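Long-range contact in putative isochorismatase (Bordetella bronchiseptica, PDB 3UAO), which hydrolyses maleamate as an amidohydrolase (EC 3.5.1.107) in the bacterial degradation of nicotinate, vitamin B3: residues His90-Asp99 / Leu113-Ile124. Sequence-based numbering, arbitrary orientation.
Sequences HSRIVYADDD and LTLKEHAPASAI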
loop_
_atom_site.group_PDB
_atom_site.type_symbol
_atom_site.label_atom_id
_atom_site.label_comp_id
_atom_site.label_asym_id
_atom_site.label_seq_id
_atom_site.Cartn_x
_atom_site.Cartn_y
_atom_site.Cartn_z
ATOM N N HIS A 90 16.912 -8.946 1.846
ATOM C CA HIS A 90 17.115 -9.579 0.562
ATOM C C HIS A 90 15.733 -9.830 -0.052
ATOM O O HIS A 90 14.775 -10.116 0.656
ATOM C CB HIS A 90 17.826 -10.928 0.753
ATOM C CG HIS A 90 19.050 -10.861 1.615
ATOM N ND1 HIS A 90 20.325 -10.942 1.101
ATOM C CD2 HIS A 90 19.193 -10.714 2.954
ATOM C CE1 HIS A 90 21.203 -10.862 2.092
ATOM N NE2 HIS A 90 20.540 -10.724 3.227
ATOM N N SER A 91 15.639 -9.722 -1.365
ATOM C CA SER A 91 14.397 -9.938 -2.054
ATOM C C SER A 91 14.584 -11.148 -2.971
ATOM O O SER A 91 15.685 -11.464 -3.429
ATOM C CB SER A 91 14.000 -8.669 -2.851
ATOM O OG SER A 91 14.372 -8.751 -4.214
ATOM N N ARG A 92 13.481 -11.821 -3.234
ATOM C CA ARG A 92 13.446 -12.973 -4.139
ATOM C C ARG A 92 12.108 -12.899 -4.826
ATOM O O ARG A 92 11.139 -12.538 -4.167
ATOM C CB ARG A 92 13.476 -14.297 -3.355
ATOM C CG ARG A 92 14.742 -14.571 -2.560
ATOM C CD ARG A 92 14.597 -15.809 -1.711
ATOM N NE ARG A 92 14.194 -16.937 -2.552
ATOM C CZ ARG A 92 13.494 -17.999 -2.158
ATOM N NH1 ARG A 92 13.097 -18.147 -0.905
ATOM N NH2 ARG A 92 13.181 -18.908 -3.048
ATOM N N ILE A 93 12.045 -13.185 -6.133
ATOM C CA ILE A 93 10.767 -13.373 -6.809
ATOM C C ILE A 93 10.346 -14.791 -6.524
ATOM O O ILE A 93 11.147 -15.739 -6.672
ATOM C CB ILE A 93 10.836 -13.068 -8.308
ATOM C CG1 ILE A 93 11.086 -11.570 -8.517
ATOM C CG2 ILE A 93 9.506 -13.385 -9.036
ATOM C CD1 ILE A 93 11.334 -11.146 -9.987
ATOM N N VAL A 94 9.125 -14.935 -5.997
ATOM C CA VAL A 94 8.520 -16.245 -5.724
ATOM C C VAL A 94 7.035 -16.269 -6.079
ATOM O O VAL A 94 6.235 -15.501 -5.533
ATOM C CB VAL A 94 8.645 -16.627 -4.258
ATOM C CG1 VAL A 94 7.788 -17.902 -3.959
ATOM C CG2 VAL A 94 10.101 -16.823 -3.846
ATOM N N TYR A 95 6.656 -17.163 -6.980
ATOM C CA TYR A 95 5.240 -17.490 -7.215
ATOM C C TYR A 95 4.882 -18.816 -6.554
ATOM O O TYR A 95 5.773 -19.606 -6.225
ATOM C CB TYR A 95 4.964 -17.603 -8.702
ATOM C CG TYR A 95 4.999 -16.279 -9.457
ATOM C CD1 TYR A 95 3.822 -15.600 -9.770
ATOM C CD2 TYR A 95 6.182 -15.746 -9.892
ATOM C CE1 TYR A 95 3.838 -14.407 -10.465
ATOM C CE2 TYR A 95 6.212 -14.523 -10.592
ATOM C CZ TYR A 95 5.035 -13.871 -10.869
ATOM O OH TYR A 95 5.032 -12.686 -11.551
ATOM N N ALA A 96 3.569 -19.051 -6.412
ATOM C CA ALA A 96 3.028 -20.318 -5.934
ATOM C C ALA A 96 3.264 -21.442 -6.951
ATOM O O ALA A 96 3.137 -21.231 -8.145
ATOM C CB ALA A 96 1.509 -20.199 -5.606
ATOM N N ASP A 97 3.578 -22.624 -6.415
ATOM C CA ASP A 97 3.848 -23.863 -7.175
ATOM C C ASP A 97 2.805 -24.148 -8.263
ATOM O O ASP A 97 3.169 -24.537 -9.379
ATOM C CB ASP A 97 3.956 -25.076 -6.228
ATOM C CG ASP A 97 5.283 -25.120 -5.457
ATOM O OD1 ASP A 97 6.147 -24.225 -5.642
ATOM O OD2 ASP A 97 5.469 -26.079 -4.658
ATOM N N ASP A 98 1.534 -23.912 -7.953
ATOM C CA ASP A 98 0.452 -24.109 -8.928
ATOM C C ASP A 98 0.096 -22.859 -9.785
ATOM O O ASP A 98 -0.981 -22.807 -10.386
ATOM C CB ASP A 98 -0.814 -24.682 -8.219
ATOM C CG ASP A 98 -1.453 -23.704 -7.219
ATOM O OD1 ASP A 98 -0.886 -22.610 -6.991
ATOM O OD2 ASP A 98 -2.522 -24.048 -6.655
ATOM N N ASP A 99 0.982 -21.856 -9.822
ATOM C CA ASP A 99 0.696 -20.599 -10.530
ATOM C C ASP A 99 -0.544 -19.839 -9.996
ATOM O O ASP A 99 -1.145 -19.066 -10.736
ATOM C CB ASP A 99 0.482 -20.868 -12.037
ATOM C CG ASP A 99 1.520 -21.822 -12.640
ATOM O OD1 ASP A 99 2.610 -21.955 -12.052
ATOM O OD2 ASP A 99 1.245 -22.402 -13.724
ATOM N N LEU A 113 7.367 -16.988 -13.852
ATOM C CA LEU A 113 6.380 -17.854 -13.281
ATOM C C LEU A 113 6.995 -19.162 -12.859
ATOM O O LEU A 113 6.342 -19.929 -12.186
ATOM C CB LEU A 113 5.290 -18.131 -14.325
ATOM C CG LEU A 113 4.001 -18.752 -13.836
ATOM C CD1 LEU A 113 3.332 -17.756 -12.892
ATOM C CD2 LEU A 113 3.126 -19.116 -15.036
ATOM N N THR A 114 8.225 -19.432 -13.288
ATOM C CA THR A 114 8.923 -20.664 -12.945
ATOM C C THR A 114 9.757 -20.470 -11.702
ATOM O O THR A 114 10.314 -21.422 -11.203
ATOM C CB THR A 114 9.863 -21.092 -14.071
ATOM O OG1 THR A 114 11.008 -20.235 -14.086
ATOM C CG2 THR A 114 9.146 -21.042 -15.442
ATOM N N LEU A 115 9.839 -19.229 -11.212
ATOM C CA LEU A 115 10.517 -18.900 -9.951
ATOM C C LEU A 115 9.718 -19.325 -8.710
ATOM O O LEU A 115 9.052 -18.522 -8.080
ATOM C CB LEU A 115 10.854 -17.410 -9.895
ATOM C CG LEU A 115 11.901 -17.015 -10.949
ATOM C CD1 LEU A 115 12.275 -15.513 -10.910
ATOM C CD2 LEU A 115 13.185 -17.920 -10.849
ATOM N N LYS A 116 9.825 -20.600 -8.351
ATOM C CA LYS A 116 9.030 -21.181 -7.297
ATOM C C LYS A 116 9.888 -21.265 -6.034
ATOM O O LYS A 116 11.095 -21.046 -6.070
ATOM C CB LYS A 116 8.512 -22.538 -7.728
ATOM C CG LYS A 116 7.906 -22.561 -9.135
ATOM C CD LYS A 116 6.736 -21.622 -9.280
ATOM C CE LYS A 116 5.729 -22.109 -10.342
ATOM N NZ LYS A 116 4.605 -21.143 -10.479
ATOM N N GLU A 117 9.259 -21.523 -4.908
ATOM C CA GLU A 117 9.936 -21.383 -3.637
ATOM C C GLU A 117 11.192 -22.281 -3.559
ATOM O O GLU A 117 12.250 -21.847 -3.074
ATOM C CB GLU A 117 8.944 -21.635 -2.501
ATOM C CG GLU A 117 9.516 -21.588 -1.085
ATOM C CD GLU A 117 10.228 -20.304 -0.751
ATOM O OE1 GLU A 117 9.667 -19.217 -1.006
ATOM O OE2 GLU A 117 11.358 -20.391 -0.222
ATOM N N HIS A 118 11.089 -23.497 -4.092
ATOM C CA HIS A 118 12.155 -24.499 -4.002
ATOM C C HIS A 118 12.887 -24.724 -5.326
ATOM O O HIS A 118 13.783 -25.552 -5.412
ATOM C CB HIS A 118 11.548 -25.792 -3.451
ATOM C CG HIS A 118 10.822 -25.596 -2.155
ATOM N ND1 HIS A 118 11.478 -25.436 -0.953
ATOM C CD2 HIS A 118 9.500 -25.499 -1.876
ATOM C CE1 HIS A 118 10.592 -25.263 0.012
ATOM N NE2 HIS A 118 9.383 -25.299 -0.521
ATOM N N ALA A 119 12.517 -23.976 -6.355
ATOM C CA ALA A 119 13.272 -23.985 -7.612
ATOM C C ALA A 119 14.624 -23.312 -7.368
ATOM O O ALA A 119 14.668 -22.187 -6.873
ATOM C CB ALA A 119 12.505 -23.277 -8.762
ATOM N N PRO A 120 15.736 -24.018 -7.682
ATOM C CA PRO A 120 17.025 -23.408 -7.360
ATOM C C PRO A 120 17.198 -22.049 -8.060
ATOM O O PRO A 120 17.836 -21.162 -7.510
ATOM C CB PRO A 120 18.060 -24.449 -7.843
ATOM C CG PRO A 120 17.308 -25.337 -8.838
ATOM C CD PRO A 120 15.884 -25.345 -8.319
ATOM N N ALA A 121 16.606 -21.891 -9.247
ATOM C CA ALA A 121 16.604 -20.608 -9.958
ATOM C C ALA A 121 16.201 -19.443 -9.036
ATOM O O ALA A 121 16.755 -18.343 -9.108
ATOM C CB ALA A 121 15.689 -20.687 -11.164
ATOM N N SER A 122 15.255 -19.691 -8.145
ATOM C CA SER A 122 14.684 -18.613 -7.345
ATOM C C SER A 122 15.494 -18.325 -6.087
ATOM O O SER A 122 15.258 -17.331 -5.437
ATOM C CB SER A 122 13.262 -18.969 -6.949
ATOM O OG SER A 122 13.245 -19.911 -5.883
ATOM N N ALA A 123 16.440 -19.196 -5.753
ATOM C CA ALA A 123 17.207 -19.061 -4.524
ATOM C C ALA A 123 18.252 -17.957 -4.608
ATOM O O ALA A 123 18.857 -17.733 -5.663
ATOM C CB ALA A 123 17.900 -20.383 -4.183
ATOM N N ILE A 124 18.510 -17.327 -3.464
ATOM C CA ILE A 124 19.636 -16.387 -3.334
ATOM C C ILE A 124 20.993 -17.068 -3.603
ATOM O O ILE A 124 21.216 -18.199 -3.211
ATOM C CB ILE A 124 19.644 -15.716 -1.962
ATOM C CG1 ILE A 124 18.438 -14.766 -1.865
ATOM C CG2 ILE A 124 20.977 -14.989 -1.758
ATOM C CD1 ILE A 124 18.316 -14.007 -0.529
HETATM O O HOH W 1 13.615 -15.479 -6.992
HETATM O O HOH W 2 6.421 -21.621 -4.943
#
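A bend at chi3 (54°) in the otherwise extended side chain of Arg92 turns its guanidinium into the loop 113-124, where Glu117, its CG anti to the backbone N (chi1 177°), folds back at chi2 to meet it. Arg92 NH1 bonds to Glu117 OE2 at 2.9 Å, a nearly straight salt bridge to the syn side of the carboxylate, although the two flat groups stand close to perpendicular (80°). NH2 of Arg92 donates both to the backbone O of Glu117, at 3.1 Å, and to Ser122 OG, while NE reaches Ser122 O at 3.1 Å from above that carbonyl's plane. Four partners thus lie near the guanidinium plane and fix its rotation; CG2 of Val94 rests over one face. The carboxylate of Glu117 has a second salt-bridge partner in Arg138, so it probably balances two neighbouring arginines.

This is the C-terminal end of strand 87-93 in the parallel, Rossmann-like sheet of the isochorismatase fold; the loop 113-124 belongs to the connection leading to strand 135-139, an edge strand of the sheet within this chain. Beyond the strand 87-93, Tyr95 N donates to Leu115 O (3.0 Å), Leu115 being the centre of an inverse gamma turn. Leu113 CD1 lies over a face of the Tyr95 ring, 4.2 Å from its centroid, in a CH-pi contact, and the hydroxyl of Tyr95 bonds to Asn103.

Tying down the type I turn 96-99, Lys116 NZ donates to Ala96 O at 2.8 Å, forms a salt bridge with Asp99 OD1 at 2.7 Å and also bonds to Leu113 O. Asp99 N approaches the same Ala96 oxygen from the opposite face of the carbonyl. A water joins Tyr95 O, Asp97 OD1 and Glu117 N, and at the far end Ile124 CD1 packs against His90 CB, 3.4 Å away.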